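Local coordinates for protein MDM10 isoform 1 (Saccharomyces cerevisiae, PDB 7BTX) that helps tether the endoplasmic reticulum to mitochondria as a component of the ERMES complex and takes part in late assembly of the TOM complex of the mitochondrial outer membrane, at residues 10-15 and 76-81; 40-45 and 62-67; 201-206 and 241-246; 248-253 and 269-274; 304-309 and 421-426. All coordinates share one frame; numbering follows the deposited sequence.

Contact 1 of 5, residues 10-15 and 76-81; sequences RAFYQS and SDAQQL
F12, on segment 10-15 of helix 5-16, touches A78 and L81, and its ring carries much of the contact. Its CB lies 4.2 Å from L81 CD1, and CG is turned anti to the backbone N (chi1 -172°), which brings the ring up to residues 76-81. At CD1 the ring comes to 3.7 Å from L81 CD1, the methyl sitting at the ring edge, near its plane. One atom further out, CE1 is 3.7 Å from A78 CB, which approaches the ring obliquely. K139 and L141 also touch this side chain, L141 from strand 140-147. The helix 5-16 is the N-terminal helix of a mitochondrial outer-membrane beta-barrel; as in other porin-like barrels it lies against strands, with Y13 OH bonded to Q187 NE2. Segment 76-81 is the end of strand 68-76 and the start of the loop before strand 140-147. On the next helical turn, S15 OG meets carbon, 3.7 Å from A78 CB and 3.8 Å from Q80 CB. A11 CB faces the backbone at L81 O (4.0 Å) and also touches F84. In the loop, S76 OG gives a weak bond to A78 O.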
# COMPACT_ATOMS: atom_id res chain seq x y z
N ARG D 10 -23.28 -9.21 25.87
CA ARG D 10 -23.41 -10.34 26.77
C ARG D 10 -23.00 -9.98 28.19
O ARG D 10 -23.41 -10.66 29.14
CB ARG D 10 -22.59 -11.52 26.26
N ALA D 11 -22.20 -8.93 28.36
CA ALA D 11 -21.85 -8.50 29.71
C ALA D 11 -22.99 -7.73 30.36
O ALA D 11 -23.11 -7.71 31.58
CB ALA D 11 -20.59 -7.64 29.67
N PHE D 12 -23.82 -7.08 29.54
CA PHE D 12 -24.99 -6.39 30.07
C PHE D 12 -26.10 -7.38 30.39
O PHE D 12 -26.92 -7.14 31.29
CB PHE D 12 -25.48 -5.35 29.07
CG PHE D 12 -26.55 -4.46 29.60
CD1 PHE D 12 -26.28 -3.55 30.60
CD2 PHE D 12 -27.83 -4.53 29.09
CE1 PHE D 12 -27.27 -2.73 31.08
CE2 PHE D 12 -28.82 -3.71 29.57
CZ PHE D 12 -28.54 -2.81 30.57
N TYR D 13 -26.15 -8.49 29.65
CA TYR D 13 -27.16 -9.51 29.90
C TYR D 13 -26.89 -10.28 31.18
O TYR D 13 -27.84 -10.63 31.88
CB TYR D 13 -27.20 -10.49 28.73
CG TYR D 13 -27.93 -9.99 27.51
CD1 TYR D 13 -28.55 -8.75 27.49
CD2 TYR D 13 -28.01 -10.77 26.37
CE1 TYR D 13 -29.21 -8.30 26.38
CE2 TYR D 13 -28.68 -10.33 25.25
CZ TYR D 13 -29.28 -9.10 25.27
OH TYR D 13 -29.94 -8.66 24.15
N GLN D 14 -25.63 -10.54 31.50
CA GLN D 14 -25.26 -11.23 32.73
C GLN D 14 -25.27 -10.31 33.94
O GLN D 14 -25.24 -10.80 35.07
CB GLN D 14 -23.88 -11.87 32.59
CG GLN D 14 -23.78 -12.94 31.53
CD GLN D 14 -22.40 -13.02 30.92
OE1 GLN D 14 -21.43 -12.53 31.49
NE2 GLN D 14 -22.30 -13.65 29.75
N SER D 15 -25.31 -9.00 33.72
CA SER D 15 -25.33 -8.04 34.82
C SER D 15 -26.73 -7.63 35.22
O SER D 15 -26.96 -7.34 36.40
CB SER D 15 -24.54 -6.79 34.44
OG SER D 15 -24.57 -5.84 35.49
N SER D 76 -23.07 2.83 31.00
CA SER D 76 -24.19 1.99 31.37
C SER D 76 -24.65 2.26 32.79
O SER D 76 -23.84 2.58 33.67
CB SER D 76 -23.84 0.52 31.23
OG SER D 76 -23.04 0.11 32.32
N ASP D 77 -25.96 2.11 33.02
CA ASP D 77 -26.52 2.25 34.36
C ASP D 77 -26.21 1.04 35.23
O ASP D 77 -26.16 1.16 36.45
CB ASP D 77 -28.03 2.44 34.29
CG ASP D 77 -28.44 3.66 33.50
OD1 ASP D 77 -27.56 4.26 32.86
OD2 ASP D 77 -29.64 4.00 33.53
N ALA D 78 -26.03 -0.13 34.62
CA ALA D 78 -25.70 -1.34 35.35
C ALA D 78 -24.28 -1.23 35.88
O ALA D 78 -23.31 -1.42 35.14
CB ALA D 78 -25.84 -2.56 34.45
N GLN D 79 -24.14 -0.95 37.17
CA GLN D 79 -22.85 -0.59 37.74
C GLN D 79 -22.01 -1.80 38.13
O GLN D 79 -21.12 -1.68 38.98
CB GLN D 79 -23.04 0.32 38.96
CG GLN D 79 -23.17 1.80 38.63
CD GLN D 79 -21.99 2.35 37.84
OE1 GLN D 79 -22.01 2.39 36.60
NE2 GLN D 79 -20.96 2.79 38.55
N GLN D 80 -22.27 -2.97 37.53
CA GLN D 80 -21.48 -4.17 37.76
C GLN D 80 -20.97 -4.75 36.44
O GLN D 80 -20.71 -5.95 36.34
CB GLN D 80 -22.31 -5.22 38.50
CG GLN D 80 -22.79 -4.81 39.89
CD GLN D 80 -24.09 -4.03 39.86
OE1 GLN D 80 -24.81 -4.04 38.86
NE2 GLN D 80 -24.40 -3.36 40.96
N LEU D 81 -20.82 -3.90 35.42
CA LEU D 81 -20.73 -4.39 34.05
C LEU D 81 -19.34 -4.89 33.70
O LEU D 81 -19.20 -5.92 33.02
CB LEU D 81 -21.16 -3.30 33.08
CG LEU D 81 -21.41 -3.67 31.62
CD1 LEU D 81 -22.66 -3.00 31.17
CD2 LEU D 81 -20.27 -3.23 30.74

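Contact 2 of 5, residues 40-45 and 62-67; sequences PSAIHL and STRSRI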
# COMPACT_ATOMS: atom_id res chain seq x y z
N PRO D 40 -6.27 -17.55 12.75
CA PRO D 40 -5.54 -16.38 12.25
C PRO D 40 -4.77 -16.72 10.98
O PRO D 40 -4.34 -17.85 10.77
CB PRO D 40 -4.59 -16.04 13.40
CG PRO D 40 -5.16 -16.71 14.59
CD PRO D 40 -5.80 -17.95 14.09
N SER D 41 -4.62 -15.72 10.12
CA SER D 41 -4.01 -15.92 8.81
C SER D 41 -2.65 -15.26 8.68
O SER D 41 -1.99 -15.39 7.65
CB SER D 41 -4.95 -15.42 7.71
OG SER D 41 -5.22 -14.04 7.88
N ALA D 42 -2.20 -14.56 9.72
CA ALA D 42 -0.92 -13.87 9.73
C ALA D 42 -0.56 -13.58 11.18
O ALA D 42 -1.37 -13.80 12.09
CB ALA D 42 -0.96 -12.57 8.94
N ILE D 43 0.65 -13.08 11.39
CA ILE D 43 1.04 -12.62 12.72
C ILE D 43 0.37 -11.29 13.00
O ILE D 43 0.47 -10.35 12.20
CB ILE D 43 2.57 -12.50 12.83
CG1 ILE D 43 3.25 -13.70 12.17
CG2 ILE D 43 2.98 -12.38 14.28
CD1 ILE D 43 3.01 -15.00 12.88
N HIS D 44 -0.33 -11.20 14.13
CA HIS D 44 -1.22 -10.08 14.40
C HIS D 44 -1.03 -9.65 15.84
O HIS D 44 -1.18 -10.47 16.75
CB HIS D 44 -2.67 -10.48 14.13
CG HIS D 44 -3.64 -9.35 14.23
ND1 HIS D 44 -4.10 -8.66 13.13
CD2 HIS D 44 -4.25 -8.79 15.30
CE1 HIS D 44 -4.94 -7.72 13.52
NE2 HIS D 44 -5.05 -7.78 14.83
N LEU D 45 -0.71 -8.38 16.05
CA LEU D 45 -0.52 -7.84 17.38
C LEU D 45 -1.65 -6.87 17.70
O LEU D 45 -2.24 -6.28 16.79
CB LEU D 45 0.82 -7.12 17.52
CG LEU D 45 2.11 -7.94 17.67
CD1 LEU D 45 2.62 -8.47 16.34
CD2 LEU D 45 3.17 -7.13 18.36
N SER D 62 -0.91 -5.99 11.79
CA SER D 62 -0.48 -7.31 11.39
C SER D 62 0.65 -7.19 10.37
O SER D 62 1.13 -6.10 10.08
CB SER D 62 -1.65 -8.12 10.83
OG SER D 62 -2.15 -7.52 9.65
N THR D 63 1.07 -8.34 9.85
CA THR D 63 1.97 -8.31 8.70
C THR D 63 1.21 -7.94 7.44
O THR D 63 1.72 -7.18 6.60
CB THR D 63 2.66 -9.67 8.54
OG1 THR D 63 1.69 -10.65 8.17
CG2 THR D 63 3.32 -10.09 9.84
N ARG D 64 -0.01 -8.45 7.29
CA ARG D 64 -0.83 -8.17 6.12
C ARG D 64 -1.34 -6.74 6.12
O ARG D 64 -1.41 -6.09 5.07
CB ARG D 64 -2.01 -9.14 6.05
CG ARG D 64 -1.62 -10.59 5.88
CD ARG D 64 -1.33 -10.94 4.43
NE ARG D 64 -0.84 -12.31 4.30
CZ ARG D 64 -1.61 -13.39 4.22
NH1 ARG D 64 -1.07 -14.59 4.10
NH2 ARG D 64 -2.93 -13.27 4.27
N SER D 65 -1.70 -6.23 7.30
CA SER D 65 -2.29 -4.91 7.41
C SER D 65 -1.56 -4.07 8.45
O SER D 65 -1.23 -4.57 9.53
CB SER D 65 -3.78 -5.01 7.75
OG SER D 65 -4.36 -3.73 7.87
N ARG D 66 -1.32 -2.81 8.14
CA ARG D 66 -0.58 -1.91 9.03
C ARG D 66 -1.51 -1.35 10.10
O ARG D 66 -2.63 -1.85 10.26
CB ARG D 66 0.13 -0.88 8.19
CG ARG D 66 -0.66 -0.34 7.03
CD ARG D 66 0.28 0.39 6.10
NE ARG D 66 0.91 1.50 6.80
CZ ARG D 66 2.10 2.01 6.50
NH1 ARG D 66 2.81 1.50 5.51
NH2 ARG D 66 2.58 3.01 7.21
N ILE D 67 -1.05 -0.34 10.84
CA ILE D 67 -1.62 0.10 12.12
C ILE D 67 -3.05 0.59 11.95
O ILE D 67 -3.33 1.46 11.12
CB ILE D 67 -0.74 1.19 12.76
CG1 ILE D 67 0.67 0.65 13.00
CG2 ILE D 67 -1.37 1.72 14.05
CD1 ILE D 67 1.55 1.52 13.84
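The flat groups of H44 and R64 meet the opposite segment in different ways. The guanidinium of R64 has S41 O over one face, 3.6 Å above its plane and offset toward the rim; NH1 is the nitrogen closest to S41 O, at 3.8 Å. The imidazole of H44 is approached obliquely by S62 CB, which lies 3.4 Å from ND1. H44 CG is anti to the backbone N (chi1 -173°), which brings ND1 close to S62 CB, and elsewhere H44 touches D60 and Q488. H44 and S62 form an antiparallel non-hydrogen-bonded pair where strand 44-48 begins and strand 55-62 ends, neighbours near the N-terminal seam of the barrel. Just beyond it T63 N donates to I43 O (3.2 Å), while S62 CA makes a CA-H...O contact with the same oxygen. A42 CB lies 3.7 Å from R64 CG. The same methyl packs against T63 OG1, and I43 CB faces T63 CG2. S62 opens an ST motif: its OG accepts from S65 N at 2.7 Å. Replacing S62 by an alanine takes away OG, and S65 N would probably lose its acceptor, leaving the turn to the backbone bond from S62 N to S65 O. Further along, R66 NH2 bonds the backbone of another protein chain. One backbone bond with mixed carbon-to-polar contacts around it implies that the backbone pairing sets the register and the side chains add little specific bonding; the carbonyl oxygen of S41 over the R64 guanidinium adds at most a modest electrostatic pull.

Contact 3 of 5, residues 201-206 and 241-246; sequences TSDLLC and LVSLSP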
# COMPACT_ATOMS: atom_id res chain seq x y z
N THR D 201 -32.89 -2.48 8.60
CA THR D 201 -32.94 -1.59 7.45
C THR D 201 -32.01 -2.14 6.37
O THR D 201 -31.43 -1.39 5.57
CB THR D 201 -32.58 -0.15 7.85
OG1 THR D 201 -33.17 0.13 9.13
CG2 THR D 201 -33.21 0.87 6.90
N SER D 202 -31.82 -3.46 6.35
CA SER D 202 -30.98 -4.07 5.32
C SER D 202 -31.71 -4.10 3.99
O SER D 202 -31.32 -3.43 3.03
CB SER D 202 -30.56 -5.47 5.75
OG SER D 202 -31.68 -6.25 6.11
N ASP D 203 -32.80 -4.87 3.91
CA ASP D 203 -33.70 -4.67 2.78
C ASP D 203 -34.83 -3.75 3.23
O ASP D 203 -34.87 -2.57 2.86
CB ASP D 203 -34.27 -6.01 2.31
CG ASP D 203 -33.37 -6.71 1.32
OD1 ASP D 203 -32.32 -6.14 0.95
OD2 ASP D 203 -33.71 -7.83 0.90
N LEU D 204 -35.74 -4.30 4.03
CA LEU D 204 -36.50 -3.57 5.05
C LEU D 204 -36.80 -4.51 6.20
O LEU D 204 -37.87 -4.40 6.82
CB LEU D 204 -37.78 -2.96 4.49
CG LEU D 204 -37.73 -1.47 4.14
CD1 LEU D 204 -39.13 -0.93 3.90
CD2 LEU D 204 -37.03 -0.66 5.21
N LEU D 205 -35.88 -5.43 6.48
CA LEU D 205 -36.13 -6.74 7.06
C LEU D 205 -36.82 -6.70 8.41
O LEU D 205 -36.24 -6.27 9.40
CB LEU D 205 -34.79 -7.48 7.18
CG LEU D 205 -34.77 -8.89 7.75
CD1 LEU D 205 -35.29 -9.88 6.73
CD2 LEU D 205 -33.37 -9.25 8.17
N CYS D 206 -38.06 -7.16 8.43
CA CYS D 206 -38.80 -7.41 9.66
C CYS D 206 -38.67 -8.88 10.01
O CYS D 206 -38.44 -9.73 9.15
CB CYS D 206 -40.27 -7.02 9.52
SG CYS D 206 -41.23 -7.18 11.04
N LEU D 241 -38.90 -6.67 3.23
CA LEU D 241 -40.09 -6.07 2.63
C LEU D 241 -39.87 -5.34 1.30
O LEU D 241 -40.83 -4.78 0.77
CB LEU D 241 -40.73 -5.11 3.62
CG LEU D 241 -41.44 -5.76 4.80
CD1 LEU D 241 -41.58 -4.78 5.95
CD2 LEU D 241 -42.79 -6.28 4.38
N VAL D 242 -38.66 -5.32 0.76
CA VAL D 242 -38.42 -4.75 -0.56
C VAL D 242 -38.05 -5.82 -1.58
O VAL D 242 -38.19 -5.61 -2.79
CB VAL D 242 -37.35 -3.63 -0.53
CG1 VAL D 242 -37.66 -2.62 0.57
CG2 VAL D 242 -35.95 -4.18 -0.38
N SER D 243 -37.58 -6.97 -1.12
CA SER D 243 -37.35 -8.10 -2.01
C SER D 243 -38.45 -9.14 -1.93
O SER D 243 -38.56 -9.98 -2.83
CB SER D 243 -36.01 -8.76 -1.70
OG SER D 243 -36.03 -9.38 -0.43
N LEU D 244 -39.24 -9.12 -0.85
CA LEU D 244 -40.29 -10.07 -0.47
C LEU D 244 -39.73 -11.48 -0.31
O LEU D 244 -40.48 -12.44 -0.46
CB LEU D 244 -41.48 -10.10 -1.45
CG LEU D 244 -42.54 -9.00 -1.32
CD1 LEU D 244 -42.07 -7.66 -1.87
CD2 LEU D 244 -43.84 -9.43 -1.99
N SER D 245 -38.44 -11.62 -0.01
CA SER D 245 -37.81 -12.92 0.14
C SER D 245 -37.94 -13.40 1.57
O SER D 245 -37.25 -12.86 2.45
CB SER D 245 -36.34 -12.84 -0.26
OG SER D 245 -35.56 -12.38 0.83
N PRO D 246 -38.77 -14.41 1.86
CA PRO D 246 -38.99 -14.80 3.25
C PRO D 246 -37.88 -15.72 3.73
O PRO D 246 -37.10 -16.24 2.94
CB PRO D 246 -40.34 -15.53 3.19
CG PRO D 246 -40.36 -16.13 1.84
CD PRO D 246 -39.51 -15.27 0.93
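D203 and S243 are brought together by their first torsions: D203 has CG anti to its carbonyl carbon (chi1 -86°), aiming the carboxylate at residues 241-246, and S243 holds OG between its backbone N and carbonyl carbon (chi1 67°). OD2 of D203 and OG of S243 then lie 3.1 Å apart, a distance fit for a bond, although G240 O and S245 OG are also weak partners of this hydroxyl. Beside this polar pair V242 reaches both D203 and L204: its CG2 rests 3.7 Å from D203 CB, and its CG1 lies 3.8 Å from L204 CG, V242 and L204 crossing at about a right angle. L204 CB also meets L241 CB at 3.8 Å. Segment 201-206 lies in the loop between strands 194-199 and 209-211, while residues 241-244 form the turn from strand 230-240 to strand 245-258, so the contact joins a loop and a turn at one rim of the barrel; the backbones of C206 and L239 pair next to it. L205 packs on the backbone of another protein chain. With an alanine in place of D203, the S243 hydroxyl would probably lose its OD2 partner. The chemistry implies a small surface contact with leucine and valine carbons beside a carboxylate–hydroxyl pair whose bond is not settled.

Contact 4 of 5, residues 248-253 and 269-274; sequences CSTTLR and LSWNPL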
# COMPACT_ATOMS: atom_id res chain seq x y z
N CYS D 248 -37.20 -18.79 7.15
CA CYS D 248 -37.76 -19.54 8.27
C CYS D 248 -36.72 -20.48 8.83
O CYS D 248 -35.69 -20.73 8.18
CB CYS D 248 -39.00 -20.32 7.84
SG CYS D 248 -39.86 -21.13 9.20
N SER D 249 -36.97 -21.01 10.02
CA SER D 249 -36.13 -22.02 10.64
C SER D 249 -36.96 -22.67 11.73
O SER D 249 -38.05 -22.20 12.07
CB SER D 249 -34.84 -21.43 11.22
OG SER D 249 -34.08 -22.44 11.85
N THR D 250 -36.45 -23.78 12.26
CA THR D 250 -37.07 -24.50 13.36
C THR D 250 -36.00 -25.34 14.03
O THR D 250 -35.34 -26.13 13.37
CB THR D 250 -38.22 -25.40 12.89
OG1 THR D 250 -39.26 -24.61 12.30
CG2 THR D 250 -38.80 -26.18 14.05
N THR D 251 -35.81 -25.18 15.33
CA THR D 251 -34.73 -25.86 16.02
C THR D 251 -35.28 -26.53 17.28
O THR D 251 -36.27 -26.09 17.85
CB THR D 251 -33.61 -24.86 16.29
OG1 THR D 251 -33.42 -24.03 15.14
CG2 THR D 251 -32.30 -25.56 16.57
N LEU D 252 -34.65 -27.63 17.70
CA LEU D 252 -35.22 -28.51 18.71
C LEU D 252 -34.19 -28.96 19.74
O LEU D 252 -33.98 -30.17 19.90
CB LEU D 252 -35.88 -29.71 18.03
CG LEU D 252 -36.95 -30.56 18.72
CD1 LEU D 252 -37.91 -29.71 19.49
CD2 LEU D 252 -37.68 -31.41 17.71
N ARG D 253 -33.47 -28.04 20.38
CA ARG D 253 -32.42 -28.43 21.32
C ARG D 253 -33.01 -29.15 22.53
O ARG D 253 -34.19 -29.02 22.86
CB ARG D 253 -31.61 -27.23 21.80
CG ARG D 253 -32.34 -26.30 22.72
CD ARG D 253 -31.46 -25.17 23.22
NE ARG D 253 -30.40 -25.63 24.10
CZ ARG D 253 -30.55 -25.79 25.41
NH1 ARG D 253 -31.72 -25.53 25.99
NH2 ARG D 253 -29.54 -26.22 26.15
N LEU D 269 -31.81 -30.79 16.78
CA LEU D 269 -32.38 -30.97 15.45
C LEU D 269 -32.77 -29.63 14.85
O LEU D 269 -33.70 -28.99 15.34
CB LEU D 269 -33.61 -31.88 15.49
CG LEU D 269 -33.52 -33.40 15.41
CD1 LEU D 269 -32.91 -33.82 14.08
CD2 LEU D 269 -32.77 -34.02 16.58
N SER D 270 -32.10 -29.19 13.80
CA SER D 270 -32.48 -27.96 13.13
C SER D 270 -33.28 -28.28 11.87
O SER D 270 -33.50 -29.44 11.52
CB SER D 270 -31.26 -27.12 12.81
OG SER D 270 -31.53 -26.21 11.76
N TRP D 271 -33.71 -27.23 11.17
CA TRP D 271 -34.51 -27.34 9.96
C TRP D 271 -34.47 -26.00 9.24
O TRP D 271 -34.12 -24.98 9.84
CB TRP D 271 -35.95 -27.75 10.26
CG TRP D 271 -36.69 -28.34 9.10
CD1 TRP D 271 -36.14 -28.91 8.00
CD2 TRP D 271 -38.11 -28.42 8.94
NE1 TRP D 271 -37.13 -29.34 7.15
CE2 TRP D 271 -38.35 -29.05 7.70
CE3 TRP D 271 -39.20 -28.02 9.71
CZ2 TRP D 271 -39.63 -29.29 7.22
CZ3 TRP D 271 -40.47 -28.25 9.23
CH2 TRP D 271 -40.68 -28.88 8.00
N ASN D 272 -34.82 -26.02 7.97
CA ASN D 272 -34.91 -24.83 7.13
C ASN D 272 -35.81 -25.16 5.94
O ASN D 272 -35.30 -25.60 4.90
CB ASN D 272 -33.53 -24.39 6.65
CG ASN D 272 -33.49 -22.94 6.22
OD1 ASN D 272 -34.40 -22.44 5.56
ND2 ASN D 272 -32.41 -22.25 6.58
N PRO D 273 -37.12 -24.96 6.05
CA PRO D 273 -38.06 -25.55 5.09
C PRO D 273 -38.00 -24.95 3.70
O PRO D 273 -38.36 -25.61 2.72
CB PRO D 273 -39.42 -25.31 5.74
CG PRO D 273 -39.22 -24.09 6.55
CD PRO D 273 -37.82 -24.17 7.08
N LEU D 274 -37.56 -23.70 3.58
CA LEU D 274 -37.43 -23.08 2.26
C LEU D 274 -36.22 -23.60 1.52
O LEU D 274 -36.16 -23.52 0.29
CB LEU D 274 -37.36 -21.55 2.37
CG LEU D 274 -38.68 -20.78 2.41
CD1 LEU D 274 -39.39 -20.88 3.75
CD2 LEU D 274 -38.44 -19.33 2.03
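S249 OG has two partners: it lies 3.2 Å from W271 O, and Y24 OH, from another part of the chain, is bonded to it too, so where its proton goes is not settled. The setting is a beta-hairpin of the barrel: strand 245-258 and the end of strand 263-269 with its following loop run antiparallel, the segments 168° apart. Y24 also bonds T251 OG1, which links two residues on the same side of strand 245-258. The backbone ladder is loose here: L252 N gives L269 O a weak bond of 2.9 Å with a poor angle (118°), and T251 CA adds a CA-H...O contact to the same oxygen. T250 OG1 turns back on its own chain and donates to S249 O at 2.7 Å, from above the carbonyl plane. On the other side of the strand, L252 CB meets L269 CB at 4.0 Å and T250 CB comes to the edge of the W271 indole, near its plane. P273 CB lies over one face of that indole, 4.2 Å above the plane and offset toward the rim. Further along, C248 CB packs on P273 CG, and F237 of strand 230-240 also touches C248. W271 CG is anti to the backbone N (chi1 -159°), which swings the ring off the strand pair. The contact closes at L274, whose CD1 sits 4.1 Å from C248 CB.

Contact 5 of 5, residues 304-309 and 421-426; sequences ESNLSF and SLRDKT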
# COMPACT_ATOMS: atom_id res chain seq x y z
N GLU D 304 -26.91 -34.55 0.19
CA GLU D 304 -25.49 -34.23 0.33
C GLU D 304 -25.20 -34.17 1.83
O GLU D 304 -25.70 -33.28 2.53
CB GLU D 304 -25.18 -32.90 -0.36
CG GLU D 304 -23.71 -32.51 -0.42
CD GLU D 304 -23.28 -31.70 0.78
OE1 GLU D 304 -24.14 -31.02 1.38
OE2 GLU D 304 -22.08 -31.72 1.12
N SER D 305 -24.39 -35.09 2.32
CA SER D 305 -24.12 -35.16 3.75
C SER D 305 -22.89 -34.36 4.14
O SER D 305 -22.17 -33.84 3.27
CB SER D 305 -23.96 -36.61 4.20
OG SER D 305 -25.21 -37.27 4.27
N ASN D 306 -22.65 -34.25 5.44
CA ASN D 306 -21.44 -33.66 6.01
C ASN D 306 -21.32 -34.15 7.44
O ASN D 306 -22.33 -34.48 8.06
CB ASN D 306 -21.50 -32.13 5.96
CG ASN D 306 -20.14 -31.49 6.08
OD1 ASN D 306 -19.20 -32.09 6.59
ND2 ASN D 306 -20.02 -30.25 5.62
N LEU D 307 -20.11 -34.21 7.98
CA LEU D 307 -19.98 -34.69 9.35
C LEU D 307 -18.81 -33.94 10.00
O LEU D 307 -17.65 -34.35 9.92
CB LEU D 307 -19.79 -36.20 9.42
CG LEU D 307 -19.71 -36.81 10.82
CD1 LEU D 307 -21.06 -36.78 11.49
CD2 LEU D 307 -19.19 -38.23 10.75
N SER D 308 -19.13 -32.85 10.67
CA SER D 308 -18.11 -32.07 11.35
C SER D 308 -17.78 -32.70 12.70
O SER D 308 -18.46 -33.62 13.17
CB SER D 308 -18.56 -30.63 11.50
OG SER D 308 -18.76 -30.03 10.24
N PHE D 309 -16.73 -32.21 13.33
CA PHE D 309 -16.32 -32.67 14.65
C PHE D 309 -15.72 -31.48 15.38
O PHE D 309 -15.41 -30.46 14.76
CB PHE D 309 -15.34 -33.84 14.53
CG PHE D 309 -16.00 -35.17 14.42
CD1 PHE D 309 -16.54 -35.79 15.53
CD2 PHE D 309 -16.08 -35.81 13.19
CE1 PHE D 309 -17.16 -37.03 15.42
CE2 PHE D 309 -16.69 -37.04 13.08
CZ PHE D 309 -17.23 -37.65 14.20
N SER D 421 -13.60 -31.26 9.47
CA SER D 421 -14.71 -31.35 8.53
C SER D 421 -14.47 -32.53 7.59
O SER D 421 -13.35 -33.05 7.54
CB SER D 421 -14.87 -30.06 7.74
OG SER D 421 -15.92 -30.17 6.80
N LEU D 422 -15.48 -32.96 6.84
CA LEU D 422 -15.31 -34.10 5.95
C LEU D 422 -15.70 -33.77 4.52
O LEU D 422 -15.15 -34.35 3.58
CB LEU D 422 -16.11 -35.30 6.45
CG LEU D 422 -15.35 -36.36 7.24
CD1 LEU D 422 -14.97 -35.87 8.63
CD2 LEU D 422 -16.18 -37.62 7.34
N ARG D 423 -16.65 -32.86 4.33
CA ARG D 423 -16.97 -32.41 2.98
C ARG D 423 -15.85 -31.56 2.42
O ARG D 423 -15.47 -31.70 1.25
CB ARG D 423 -18.30 -31.64 2.99
CG ARG D 423 -18.63 -30.90 1.70
CD ARG D 423 -18.79 -31.85 0.52
NE ARG D 423 -19.90 -32.78 0.69
CZ ARG D 423 -20.06 -33.89 -0.02
NH1 ARG D 423 -19.17 -34.22 -0.95
NH2 ARG D 423 -21.09 -34.68 0.20
N ASP D 424 -15.28 -30.68 3.24
CA ASP D 424 -14.14 -29.88 2.83
C ASP D 424 -12.81 -30.54 3.17
O ASP D 424 -11.78 -30.11 2.64
CB ASP D 424 -14.21 -28.50 3.50
CG ASP D 424 -15.40 -27.69 3.02
OD1 ASP D 424 -15.30 -27.07 1.95
OD2 ASP D 424 -16.43 -27.68 3.72
N LYS D 425 -12.83 -31.56 4.03
CA LYS D 425 -11.68 -32.39 4.40
C LYS D 425 -10.55 -31.54 5.00
O LYS D 425 -9.40 -31.58 4.55
CB LYS D 425 -11.19 -33.23 3.21
CG LYS D 425 -10.49 -34.53 3.59
CD LYS D 425 -11.11 -35.21 4.80
CE LYS D 425 -10.36 -36.48 5.18
NZ LYS D 425 -10.70 -36.94 6.55
N THR D 426 -10.90 -30.78 6.02
CA THR D 426 -9.97 -29.90 6.70
C THR D 426 -9.75 -30.37 8.13
O THR D 426 -10.40 -31.29 8.61
CB THR D 426 -10.46 -28.45 6.70
OG1 THR D 426 -11.75 -28.38 7.32
CG2 THR D 426 -10.56 -27.92 5.28
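R423 pairs with E304 in a salt bridge where the start of strand 306-307 and the residues before it meet the turn between strands 413-420 and 426-434, neighbouring parts of the barrel wall. The bond from R423 NE to E304 OE2 is modelled very short, so its length deserves little weight. The guanidinium meets both OE2 and S305 O at its edge, with the carboxylate plane tilted by 45° against it. The R423 side chain is bent at chi2 and chi3 (62° and 63°), which brings NE up to E304. NH2 also gives S305 O a weak bond of 3.4 Å, so one guanidinium serves two acceptors. S305 OG is bonded to Y296 OH. N306 OD1 takes two weak bonds: from L307 N at 2.7 Å within its own strand, and across the contact from R423 N at 3.5 Å, a weak link between the turn and the strand. The amide nitrogen of the same residue, ND2, sits 3.4 Å from R423 CB. L422 gives the contact its apolar side, CD2 lying 4.4 Å from L307 CB. Within the turn S421 N makes a weak bond to T426 O, and S421 OG rests 3.8 Å from N306 OD1.

Contact 1 is the buried one, its helix held on a loop mainly by carbon contacts; contacts 2 to 5 lie at the surface and differ in chemistry. Contact 2 has one backbone bond, contact 3 is mostly apolar with one polar pair, contact 4 has loose strand pairing, and contact 5 alone has a salt bridge. Contacts 1 and 2 involve the N-terminal part of the barrel, contact 1 at the strand 68-76 end and contact 2 between strands 44-48 and 55-62. Contacts 3 and 4 both use strand 245-258 and touch, P246 O lying 3.5 Å from L274 CD2. Contact 5 reaches the same sheet at strand 306-307, its centre about 20 Å from that of contact 4.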